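Long-range contacts in lipase (Photobacterium sp. M37, PDB 2ORY), which catalyses the hydrolysis of triacylglycerols as a cold-adapted lipase of the alpha/beta-hydrolase fold: residues A[83-88]-A[166-171]; A[113-118]-A[131-136]; A[171-176]-A[205-210]; A[201-206]-A[226-231]. One frame throughout, in Å; residues are numbered along the deposited sequence.

How the contacts relate
Three of the four contacts follow one mixed sheet, an example of neighbouring parallel strands leading toward an active site. Contact 1 pairs strand 84-90 with strand 166-173. Contact 3 continues from the same strand, sharing T171, into the turn beside strand 199-206, and contact 4 adds 226-231 along that edge strand, sharing P205 and F206. The centres of contacts 3 and 4 lie about 10 Å apart, those of contacts 1 and 3 about 16 Å. Contact 2 falls between the segments of contact 1 in sequence; its centre is 16 to 19 Å from the others, and it touches none of them. The sheet leads to the probable catalytic serine; contact 2 joins loop 113-118 to helix 127-138 elsewhere.

Contact 1: A[83-88]-A[166-171]; sequences GEYVIA and AKICVT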
loop_
_atom_site.group_PDB
_atom_site.type_symbol
_atom_site.label_atom_id
_atom_site.label_comp_id
_atom_site.label_asym_id
_atom_site.label_seq_id
_atom_site.Cartn_x
_atom_site.Cartn_y
_atom_site.Cartn_z
ATOM N N GLY A 83 16.799 15.216 7.517
ATOM C CA GLY A 83 16.602 14.205 6.492
ATOM C C GLY A 83 15.994 12.889 6.944
ATOM O O GLY A 83 16.569 11.827 6.709
ATOM N N GLU A 84 14.839 12.950 7.600
ATOM C CA GLU A 84 14.133 11.744 8.065
ATOM C C GLU A 84 12.689 11.873 7.560
ATOM O O GLU A 84 11.875 12.595 8.134
ATOM C CB GLU A 84 14.162 11.668 9.603
ATOM C CG GLU A 84 14.368 10.265 10.233
ATOM C CD GLU A 84 13.084 9.442 10.372
ATOM O OE1 GLU A 84 12.437 9.160 9.341
ATOM O OE2 GLU A 84 12.727 9.066 11.512
ATOM N N TYR A 85 12.374 11.172 6.483
ATOM C CA TYR A 85 11.038 11.266 5.920
ATOM C C TYR A 85 10.260 9.968 5.759
ATOM O O TYR A 85 10.836 8.882 5.609
ATOM C CB TYR A 85 11.103 11.920 4.539
ATOM C CG TYR A 85 11.855 13.232 4.499
ATOM C CD1 TYR A 85 13.251 13.264 4.437
ATOM C CD2 TYR A 85 11.167 14.446 4.525
ATOM C CE1 TYR A 85 13.938 14.479 4.401
ATOM C CE2 TYR A 85 11.850 15.664 4.495
ATOM C CZ TYR A 85 13.232 15.673 4.431
ATOM O OH TYR A 85 13.902 16.883 4.401
ATOM N N VAL A 86 8.937 10.105 5.777
ATOM C CA VAL A 86 8.036 8.980 5.529
ATOM C C VAL A 86 7.159 9.345 4.325
ATOM O O VAL A 86 6.533 10.393 4.324
ATOM C CB VAL A 86 7.074 8.694 6.722
ATOM C CG1 VAL A 86 6.071 7.618 6.331
ATOM C CG2 VAL A 86 7.846 8.235 7.931
ATOM N N ILE A 87 7.142 8.513 3.286
ATOM C CA ILE A 87 6.249 8.753 2.149
ATOM C C ILE A 87 5.130 7.692 2.309
ATOM O O ILE A 87 5.399 6.493 2.251
ATOM C CB ILE A 87 6.948 8.513 0.810
ATOM C CG1 ILE A 87 8.080 9.516 0.603
ATOM C CG2 ILE A 87 5.924 8.570 -0.308
ATOM C CD1 ILE A 87 8.848 9.266 -0.701
ATOM N N ALA A 88 3.894 8.126 2.538
ATOM C CA ALA A 88 2.788 7.184 2.724
ATOM C C ALA A 88 1.855 7.233 1.509
ATOM O O ALA A 88 1.573 8.306 0.969
ATOM C CB ALA A 88 2.023 7.512 4.016
ATOM N N ALA A 166 19.847 11.761 3.521
ATOM C CA ALA A 166 18.533 11.616 4.131
ATOM C C ALA A 166 18.136 10.164 4.314
ATOM O O ALA A 166 18.805 9.248 3.855
ATOM C CB ALA A 166 17.469 12.331 3.285
ATOM N N LYS A 167 17.012 9.974 4.973
ATOM C CA LYS A 167 16.483 8.651 5.240
ATOM C C LYS A 167 15.014 8.735 4.817
ATOM O O LYS A 167 14.302 9.662 5.188
ATOM C CB LYS A 167 16.626 8.381 6.738
ATOM C CG LYS A 167 16.011 7.134 7.293
ATOM C CD LYS A 167 15.731 7.360 8.788
ATOM C CE LYS A 167 15.575 6.068 9.580
ATOM N NZ LYS A 167 16.896 5.406 9.773
ATOM N N ILE A 168 14.573 7.796 3.999
ATOM C CA ILE A 168 13.188 7.800 3.577
ATOM C C ILE A 168 12.608 6.407 3.657
ATOM O O ILE A 168 13.196 5.472 3.147
ATOM C CB ILE A 168 13.020 8.308 2.109
ATOM C CG1 ILE A 168 13.439 9.777 2.016
ATOM C CG2 ILE A 168 11.555 8.133 1.642
ATOM C CD1 ILE A 168 13.096 10.448 0.702
ATOM N N CYS A 169 11.466 6.275 4.333
ATOM C CA CYS A 169 10.762 4.999 4.398
ATOM C C CYS A 169 9.460 5.199 3.598
ATOM O O CYS A 169 8.730 6.165 3.814
ATOM C CB CYS A 169 10.424 4.610 5.840
ATOM S SG CYS A 169 9.722 2.939 5.952
ATOM N N VAL A 170 9.185 4.312 2.648
ATOM C CA VAL A 170 7.964 4.426 1.854
ATOM C C VAL A 170 7.037 3.329 2.343
ATOM O O VAL A 170 7.391 2.152 2.312
ATOM C CB VAL A 170 8.243 4.229 0.344
ATOM C CG1 VAL A 170 6.998 4.629 -0.463
ATOM C CG2 VAL A 170 9.502 5.030 -0.075
ATOM N N THR A 171 5.853 3.716 2.808
ATOM C CA THR A 171 4.898 2.746 3.323
ATOM C C THR A 171 3.492 2.927 2.732
ATOM O O THR A 171 3.169 3.960 2.133
ATOM C CB THR A 171 4.837 2.833 4.862
ATOM O OG1 THR A 171 4.128 1.714 5.380
ATOM C CG2 THR A 171 4.124 4.101 5.299
#
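I87 reaches two residues of the neighbouring strand: its CD1 meets CG2 of I168 at 3.8 Å, and its CG2 runs alongside CG1 of V170 at 4.1 Å. With CG1 anti to the carbonyl carbon (chi1 -65°), the longer arm turns back along the strand toward I168, leaving CG2 to V170. Helix 175-189 packs on this face through L187 against I87 and L183 against V170. On the opposite face, V86 CG1 approaches T171 CG2 at 4.2 Å, and M9 of helix 5-15 touches V86, C169 and T171. Between these buried faces the backbones interlock: Y85 N to K167 O is 2.8 Å and almost straight (174°), and bonds from C169 N to Y85 O, I87 N to C169 O and T171 N to I87 O continue the pattern. The G83 end is more open to solvent and less regular. K167 N meets G83 O with a bent N-H approach of 136°, and the aliphatic parts of E84 and K167 lie side by side, CG to CD 3.5 Å. Their charged ends stay apart, OE2 of E84 5.8 Å from NZ of K167, and E84 has a long, weak ion pair with K78. Such parallel pairing between helical layers typifies the alpha/beta-hydrolase sheet.

Contact 2: A[113-118]-A[131-136]; sequences WPYASV and YGLKTL
L133 supplies the apolar part of this contact through a single methyl: CD2 lies 4.2 Å from CZ3 of W113 and equally 4.2 Å from CE1 of Y115, obliquely placed to both rings. K134 adds contacts of mixed polar and apolar character beside it. Its chain, bent at chi2, chi3 and chi4, folds back so that CE comes 3.6 Å from the OH of Y115, the two side chains arriving from opposite directions, while NZ lies 4.4 Å from CG of P114. Face contacts within the loop shape the aromatic surface that the helix meets. Y115 CD1 sits 3.6 Å above one face of W113, toward its rim, and CG of P114 packs on a face of Y115; F216 of helix 214-224 meets W113 edge-to-face, and T182 and L185 of helix 175-189 also touch W113. Polar groups on the rings are hydrogen-bonded just beyond the segments, the OH of Y115 with NE2 of Q137, the next residue of the same helix, and NE1 of W113 with OD2 of D189 on helix 175-189. The arrangement is that of a long connection in a beta-hairpin, between strands 110-112 and 124-126, packing its aromatic base on helix 127-138.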
loop_
_atom_site.group_PDB
_atom_site.type_symbol
_atom_site.label_atom_id
_atom_site.label_comp_id
_atom_site.label_asym_id
_atom_site.label_seq_id
_atom_site.Cartn_x
_atom_site.Cartn_y
_atom_site.Cartn_z
ATOM N N TRP A 113 9.530 -3.060 -16.777
ATOM C CA TRP A 113 10.003 -2.098 -15.794
ATOM C C TRP A 113 10.898 -1.132 -16.566
ATOM O O TRP A 113 11.887 -1.530 -17.186
ATOM C CB TRP A 113 10.797 -2.821 -14.709
ATOM C CG TRP A 113 11.331 -1.929 -13.644
ATOM C CD1 TRP A 113 12.647 -1.734 -13.325
ATOM C CD2 TRP A 113 10.567 -1.161 -12.699
ATOM N NE1 TRP A 113 12.747 -0.899 -12.234
ATOM C CE2 TRP A 113 11.491 -0.532 -11.831
ATOM C CE3 TRP A 113 9.194 -0.945 -12.505
ATOM C CZ2 TRP A 113 11.086 0.300 -10.778
ATOM C CZ3 TRP A 113 8.786 -0.113 -11.452
ATOM C CH2 TRP A 113 9.734 0.498 -10.604
ATOM N N PRO A 114 10.550 0.157 -16.546
ATOM C CA PRO A 114 11.359 1.125 -17.280
ATOM C C PRO A 114 12.615 1.699 -16.639
ATOM O O PRO A 114 13.383 2.370 -17.318
ATOM C CB PRO A 114 10.343 2.216 -17.643
ATOM C CG PRO A 114 9.369 2.182 -16.522
ATOM C CD PRO A 114 9.245 0.719 -16.147
ATOM N N TYR A 115 12.868 1.409 -15.369
ATOM C CA TYR A 115 14.022 2.017 -14.718
ATOM C C TYR A 115 15.261 1.171 -14.469
ATOM O O TYR A 115 16.190 1.635 -13.831
ATOM C CB TYR A 115 13.569 2.666 -13.405
ATOM C CG TYR A 115 12.335 3.509 -13.590
ATOM C CD1 TYR A 115 11.077 3.050 -13.179
ATOM C CD2 TYR A 115 12.412 4.742 -14.228
ATOM C CE1 TYR A 115 9.935 3.803 -13.404
ATOM C CE2 TYR A 115 11.280 5.493 -14.459
ATOM C CZ TYR A 115 10.047 5.022 -14.046
ATOM O OH TYR A 115 8.934 5.777 -14.301
ATOM N N ALA A 116 15.269 -0.067 -14.947
ATOM C CA ALA A 116 16.426 -0.939 -14.791
ATOM C C ALA A 116 16.253 -2.207 -15.617
ATOM O O ALA A 116 15.128 -2.654 -15.867
ATOM C CB ALA A 116 16.645 -1.298 -13.327
ATOM N N SER A 117 17.376 -2.774 -16.044
ATOM C CA SER A 117 17.373 -3.990 -16.836
ATOM C C SER A 117 18.319 -5.014 -16.219
ATOM O O SER A 117 19.281 -4.660 -15.533
ATOM C CB SER A 117 17.825 -3.678 -18.255
ATOM O OG SER A 117 19.127 -3.128 -18.222
ATOM N N VAL A 118 18.040 -6.288 -16.465
ATOM C CA VAL A 118 18.867 -7.357 -15.933
ATOM C C VAL A 118 19.146 -8.435 -16.985
ATOM O O VAL A 118 18.219 -9.032 -17.552
ATOM C CB VAL A 118 18.206 -8.015 -14.706
ATOM C CG1 VAL A 118 19.048 -9.160 -14.220
ATOM C CG2 VAL A 118 18.045 -6.998 -13.603
ATOM N N TYR A 131 0.084 2.186 -14.213
ATOM C CA TYR A 131 -0.713 3.412 -14.227
ATOM C C TYR A 131 -0.799 4.006 -12.827
ATOM O O TYR A 131 -0.846 5.225 -12.671
ATOM C CB TYR A 131 -2.137 3.178 -14.788
ATOM C CG TYR A 131 -2.165 3.035 -16.300
ATOM C CD1 TYR A 131 -2.144 1.776 -16.899
ATOM C CD2 TYR A 131 -2.085 4.154 -17.128
ATOM C CE1 TYR A 131 -2.030 1.629 -18.285
ATOM C CE2 TYR A 131 -1.965 4.022 -18.518
ATOM C CZ TYR A 131 -1.933 2.751 -19.087
ATOM O OH TYR A 131 -1.769 2.589 -20.444
ATOM N N GLY A 132 -0.821 3.151 -11.808
ATOM C CA GLY A 132 -0.889 3.643 -10.446
ATOM C C GLY A 132 0.358 4.452 -10.088
ATOM O O GLY A 132 0.265 5.536 -9.480
ATOM N N LEU A 133 1.527 3.920 -10.450
ATOM C CA LEU A 133 2.802 4.599 -10.190
ATOM C C LEU A 133 2.895 5.921 -10.962
ATOM O O LEU A 133 3.337 6.920 -10.401
ATOM C CB LEU A 133 3.990 3.709 -10.595
ATOM C CG LEU A 133 5.382 4.371 -10.542
ATOM C CD1 LEU A 133 5.690 4.835 -9.120
ATOM C CD2 LEU A 133 6.442 3.385 -11.024
ATOM N N LYS A 134 2.483 5.919 -12.241
ATOM C CA LYS A 134 2.531 7.135 -13.077
ATOM C C LYS A 134 1.650 8.231 -12.493
ATOM O O LYS A 134 2.016 9.402 -12.542
ATOM C CB LYS A 134 2.113 6.854 -14.537
ATOM C CG LYS A 134 3.030 5.851 -15.275
ATOM C CD LYS A 134 4.525 6.244 -15.232
ATOM C CE LYS A 134 5.454 5.140 -14.666
ATOM N NZ LYS A 134 5.465 3.854 -15.449
ATOM N N THR A 135 0.493 7.861 -11.945
ATOM C CA THR A 135 -0.368 8.865 -11.336
ATOM C C THR A 135 0.327 9.448 -10.096
ATOM O O THR A 135 0.210 10.640 -9.830
ATOM C CB THR A 135 -1.730 8.279 -10.930
ATOM O OG1 THR A 135 -1.555 7.353 -9.849
ATOM C CG2 THR A 135 -2.345 7.552 -12.096
ATOM N N LEU A 136 1.049 8.617 -9.335
ATOM C CA LEU A 136 1.775 9.127 -8.156
ATOM C C LEU A 136 2.973 10.010 -8.553
ATOM O O LEU A 136 3.333 10.926 -7.826
ATOM C CB LEU A 136 2.287 7.975 -7.269
ATOM C CG LEU A 136 1.237 7.053 -6.611
ATOM C CD1 LEU A 136 1.923 6.010 -5.761
ATOM C CD2 LEU A 136 0.277 7.868 -5.767
#

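Contact 3: A[171-176]-A[205-210]; sequences TGHSKG and PFAGPT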
loop_
_atom_site.group_PDB
_atom_site.type_symbol
_atom_site.label_atom_id
_atom_site.label_comp_id
_atom_site.label_asym_id
_atom_site.label_seq_id
_atom_site.Cartn_x
_atom_site.Cartn_y
_atom_site.Cartn_z
ATOM N N THR A 171 5.853 3.716 2.808
ATOM C CA THR A 171 4.898 2.746 3.323
ATOM C C THR A 171 3.492 2.927 2.732
ATOM O O THR A 171 3.169 3.960 2.133
ATOM C CB THR A 171 4.837 2.833 4.862
ATOM O OG1 THR A 171 4.128 1.714 5.380
ATOM C CG2 THR A 171 4.124 4.101 5.299
ATOM N N GLY A 172 2.661 1.903 2.901
ATOM C CA GLY A 172 1.311 1.954 2.380
ATOM C C GLY A 172 0.627 0.626 2.608
ATOM O O GLY A 172 1.296 -0.399 2.762
ATOM N N HIS A 173 -0.705 0.654 2.627
ATOM C CA HIS A 173 -1.552 -0.523 2.849
ATOM C C HIS A 173 -2.454 -0.816 1.645
ATOM O O HIS A 173 -2.874 0.101 0.951
ATOM C CB HIS A 173 -2.411 -0.282 4.109
ATOM C CG HIS A 173 -3.449 -1.330 4.365
ATOM N ND1 HIS A 173 -4.734 -1.254 3.859
ATOM C CD2 HIS A 173 -3.399 -2.479 5.084
ATOM C CE1 HIS A 173 -5.424 -2.308 4.253
ATOM N NE2 HIS A 173 -4.636 -3.070 4.997
ATOM N N SER A 174 -2.752 -2.091 1.410
ATOM C CA SER A 174 -3.635 -2.495 0.310
ATOM C C SER A 174 -2.972 -2.145 -1.033
ATOM O O SER A 174 -1.821 -2.499 -1.260
ATOM C CB SER A 174 -4.994 -1.782 0.461
ATOM O OG SER A 174 -5.989 -2.316 -0.400
ATOM N N LYS A 175 -3.693 -1.483 -1.935
ATOM C CA LYS A 175 -3.064 -1.078 -3.186
ATOM C C LYS A 175 -1.800 -0.262 -2.826
ATOM O O LYS A 175 -0.794 -0.283 -3.547
ATOM C CB LYS A 175 -4.013 -0.199 -4.001
ATOM C CG LYS A 175 -4.944 -0.950 -4.919
ATOM C CD LYS A 175 -5.729 0.032 -5.785
ATOM C CE LYS A 175 -6.456 -0.682 -6.915
ATOM N NZ LYS A 175 -7.274 0.249 -7.744
ATOM N N GLY A 176 -1.871 0.442 -1.699
ATOM C CA GLY A 176 -0.758 1.251 -1.232
ATOM C C GLY A 176 0.458 0.421 -0.867
ATOM O O GLY A 176 1.590 0.927 -0.830
ATOM N N PRO A 205 5.681 -2.225 3.171
ATOM C CA PRO A 205 4.359 -2.325 2.539
ATOM C C PRO A 205 3.482 -3.385 3.185
ATOM O O PRO A 205 3.913 -4.521 3.358
ATOM C CB PRO A 205 4.700 -2.684 1.104
ATOM C CG PRO A 205 5.879 -3.610 1.300
ATOM C CD PRO A 205 6.696 -2.968 2.400
ATOM N N PHE A 206 2.251 -3.009 3.525
ATOM C CA PHE A 206 1.299 -3.925 4.148
ATOM C C PHE A 206 0.230 -4.418 3.181
ATOM O O PHE A 206 -0.184 -3.692 2.277
ATOM C CB PHE A 206 0.548 -3.247 5.309
ATOM C CG PHE A 206 1.430 -2.760 6.431
ATOM C CD1 PHE A 206 2.104 -1.539 6.334
ATOM C CD2 PHE A 206 1.608 -3.531 7.574
ATOM C CE1 PHE A 206 2.946 -1.097 7.354
ATOM C CE2 PHE A 206 2.453 -3.095 8.604
ATOM C CZ PHE A 206 3.121 -1.878 8.489
ATOM N N ALA A 207 -0.192 -5.665 3.372
ATOM C CA ALA A 207 -1.309 -6.240 2.635
ATOM C C ALA A 207 -1.391 -5.976 1.138
ATOM O O ALA A 207 -2.486 -5.815 0.585
ATOM C CB ALA A 207 -2.589 -5.747 3.297
ATOM N N GLY A 208 -0.253 -5.954 0.472
ATOM C CA GLY A 208 -0.280 -5.656 -0.942
ATOM C C GLY A 208 -0.293 -6.831 -1.883
ATOM O O GLY A 208 0.274 -7.895 -1.584
ATOM N N PRO A 209 -0.982 -6.687 -3.026
ATOM C CA PRO A 209 -1.027 -7.774 -4.002
ATOM C C PRO A 209 0.279 -7.663 -4.804
ATOM O O PRO A 209 1.041 -6.720 -4.596
ATOM C CB PRO A 209 -2.245 -7.433 -4.842
ATOM C CG PRO A 209 -2.217 -5.909 -4.870
ATOM C CD PRO A 209 -1.855 -5.563 -3.423
ATOM N N THR A 210 0.526 -8.606 -5.710
ATOM C CA THR A 210 1.733 -8.613 -6.532
ATOM C C THR A 210 1.730 -7.501 -7.567
ATOM O O THR A 210 0.818 -7.412 -8.392
ATOM C CB THR A 210 1.895 -9.946 -7.318
ATOM O OG1 THR A 210 0.706 -10.194 -8.077
ATOM C CG2 THR A 210 2.150 -11.137 -6.373
#
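F206 holds CG anti to its carbonyl carbon (chi1 -60°), which turns the ring edge toward T171, where OG1, hydrogen-bonded to the backbone O of I204, lies in the ring plane 3.6 Å from CE1. H173 places CG anti to the backbone N (chi1 173°), setting the edge of its imidazole against CB of F206 while CB of A207 packs 3.8 Å from NE2. H173 belongs to, and T171 and F206 border, what is consistent with a nucleophile elbow, the G172-H173-S174-K175-G176 turn from strand to helix. S174 sits at its apex with a positive phi of 65°, and its CB points away from 205-210. There OG is hydrogen-bonded to NE2 of H312, which with D236 probably completes the catalytic triad. H173 appears to be second-shell: its NE2 bonds the backbone O of H312 and its ND1 the OH of Y17. The next strand of this beta-alpha-beta unit joins the turn loosely. F206 N gives G172 O a hydrogen bond of 2.9 Å nearly along the C=O axis, then comes a weak one from S174 N to F206 O at 3.1 Å. Beyond it S174 O lies 3.5 Å from CA of G208 and 3.8 Å from CD of P209.

Contact 4: A[201-206]-A[226-231]; sequences ISTIPF and DQCTRI
A backbone pairing along one of the two outermost strands of the sheet joins I201-F206 to Q227-I231, with T203 bridged to C228 and F206 to I231. The two chains run in parallel, their end-to-end directions 6° apart. T203 is bonded through both of its backbone polar atoms: its N bonds Q227 O at 2.8 Å, and its O accepts from T229 N at 3.1 Å. The pattern then breaks at P205, which has no N-H to offer; CD of its ring lies 3.4 Å from T229 O instead. Bonding resumes where I231 N meets P205 O at 3.2 Å.

Side chains pack on both faces of the pair. I231, with CG1 anti to its carbonyl carbon (chi1 -60°), lies alongside F206 and brings CD1 to 3.5 Å from CE2 of the ring. The same methyl also meets CG2 of I204. On the other face, T203 CG2 approaches C228 CB at 3.8 Å, and C228 SG lies 4.0 Å from P205 CD. R230 crosses P205 at about a right angle before its NH2 finds the backbone O of K287. Helix 5-15 covers the face of I204 and I231 through M9 and E6, whereas the T203 and P205 face lies against helix 175-189, with F220 of helix 214-224 touching both T203 and C228.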
loop_
_atom_site.group_PDB
_atom_site.type_symbol
_atom_site.label_atom_id
_atom_site.label_comp_id
_atom_site.label_asym_id
_atom_site.label_seq_id
_atom_site.Cartn_x
_atom_site.Cartn_y
_atom_site.Cartn_z
ATOM N N ILE A 201 16.935 4.463 1.323
ATOM C CA ILE A 201 15.553 4.150 1.002
ATOM C C ILE A 201 15.120 2.782 1.495
ATOM O O ILE A 201 15.745 1.776 1.181
ATOM C CB ILE A 201 15.325 4.204 -0.531
ATOM C CG1 ILE A 201 15.663 5.606 -1.055
ATOM C CG2 ILE A 201 13.875 3.791 -0.860
ATOM C CD1 ILE A 201 15.555 5.765 -2.561
ATOM N N SER A 202 14.044 2.755 2.266
ATOM C CA SER A 202 13.493 1.499 2.764
ATOM C C SER A 202 11.984 1.529 2.562
ATOM O O SER A 202 11.398 2.586 2.325
ATOM C CB SER A 202 13.768 1.342 4.253
ATOM O OG SER A 202 13.263 2.479 4.918
ATOM N N THR A 203 11.346 0.374 2.679
ATOM C CA THR A 203 9.908 0.329 2.521
ATOM C C THR A 203 9.264 -0.774 3.344
ATOM O O THR A 203 9.798 -1.884 3.445
ATOM C CB THR A 203 9.521 0.148 1.028
ATOM O OG1 THR A 203 8.097 0.098 0.905
ATOM C CG2 THR A 203 10.113 -1.135 0.467
ATOM N N ILE A 204 8.124 -0.446 3.947
ATOM C CA ILE A 204 7.356 -1.395 4.736
ATOM C C ILE A 204 5.935 -1.392 4.182
ATOM O O ILE A 204 5.075 -0.636 4.628
ATOM C CB ILE A 204 7.351 -1.019 6.248
ATOM C CG1 ILE A 204 8.778 -1.086 6.787
ATOM C CG2 ILE A 204 6.520 -2.030 7.054
ATOM C CD1 ILE A 204 8.894 -0.771 8.283
ATOM N N PRO A 205 5.681 -2.225 3.171
ATOM C CA PRO A 205 4.359 -2.325 2.539
ATOM C C PRO A 205 3.482 -3.385 3.185
ATOM O O PRO A 205 3.913 -4.521 3.358
ATOM C CB PRO A 205 4.700 -2.684 1.104
ATOM C CG PRO A 205 5.879 -3.610 1.300
ATOM C CD PRO A 205 6.696 -2.968 2.400
ATOM N N PHE A 206 2.251 -3.009 3.525
ATOM C CA PHE A 206 1.299 -3.925 4.148
ATOM C C PHE A 206 0.230 -4.418 3.181
ATOM O O PHE A 206 -0.184 -3.692 2.277
ATOM C CB PHE A 206 0.548 -3.247 5.309
ATOM C CG PHE A 206 1.430 -2.760 6.431
ATOM C CD1 PHE A 206 2.104 -1.539 6.334
ATOM C CD2 PHE A 206 1.608 -3.531 7.574
ATOM C CE1 PHE A 206 2.946 -1.097 7.354
ATOM C CE2 PHE A 206 2.453 -3.095 8.604
ATOM C CZ PHE A 206 3.121 -1.878 8.489
ATOM N N ASP A 226 17.146 -6.316 2.913
ATOM C CA ASP A 226 16.643 -6.085 4.265
ATOM C C ASP A 226 15.890 -4.778 4.416
ATOM O O ASP A 226 15.129 -4.619 5.366
ATOM C CB ASP A 226 17.776 -6.104 5.292
ATOM C CG ASP A 226 18.323 -7.493 5.530
ATOM O OD1 ASP A 226 17.520 -8.427 5.758
ATOM O OD2 ASP A 226 19.563 -7.642 5.492
ATOM N N GLN A 227 16.100 -3.850 3.490
ATOM C CA GLN A 227 15.421 -2.563 3.560
ATOM C C GLN A 227 13.931 -2.649 3.230
ATOM O O GLN A 227 13.246 -1.626 3.181
ATOM C CB GLN A 227 16.120 -1.555 2.664
ATOM C CG GLN A 227 17.538 -1.293 3.118
ATOM C CD GLN A 227 17.596 -0.619 4.474
ATOM O OE1 GLN A 227 17.365 0.590 4.593
ATOM N NE2 GLN A 227 17.896 -1.398 5.511
ATOM N N CYS A 228 13.436 -3.860 2.978
ATOM C CA CYS A 228 12.002 -4.052 2.756
ATOM C C CYS A 228 11.449 -5.103 3.709
ATOM O O CYS A 228 11.951 -6.233 3.781
ATOM C CB CYS A 228 11.657 -4.478 1.313
ATOM S SG CYS A 228 9.865 -4.951 1.087
ATOM N N THR A 229 10.417 -4.718 4.450
ATOM C CA THR A 229 9.747 -5.637 5.358
ATOM C C THR A 229 8.309 -5.752 4.862
ATOM O O THR A 229 7.504 -4.854 5.069
ATOM C CB THR A 229 9.749 -5.109 6.811
ATOM O OG1 THR A 229 11.102 -4.996 7.263
ATOM C CG2 THR A 229 8.973 -6.065 7.744
ATOM N N ARG A 230 7.997 -6.854 4.195
ATOM C CA ARG A 230 6.657 -7.089 3.639
ATOM C C ARG A 230 5.765 -7.728 4.696
ATOM O O ARG A 230 5.998 -8.860 5.112
ATOM C CB ARG A 230 6.760 -8.020 2.427
ATOM C CG ARG A 230 5.959 -7.590 1.211
ATOM C CD ARG A 230 4.935 -8.617 0.829
ATOM N NE ARG A 230 5.485 -9.956 0.669
ATOM C CZ ARG A 230 4.738 -11.056 0.652
ATOM N NH1 ARG A 230 3.417 -10.959 0.780
ATOM N NH2 ARG A 230 5.304 -12.250 0.527
ATOM N N ILE A 231 4.736 -7.010 5.118
ATOM C CA ILE A 231 3.849 -7.524 6.151
ATOM C C ILE A 231 2.488 -7.923 5.596
ATOM O O ILE A 231 1.745 -7.089 5.081
ATOM C CB ILE A 231 3.718 -6.478 7.299
ATOM C CG1 ILE A 231 5.119 -6.214 7.894
ATOM C CG2 ILE A 231 2.761 -6.978 8.380
ATOM C CD1 ILE A 231 5.176 -5.216 9.036
#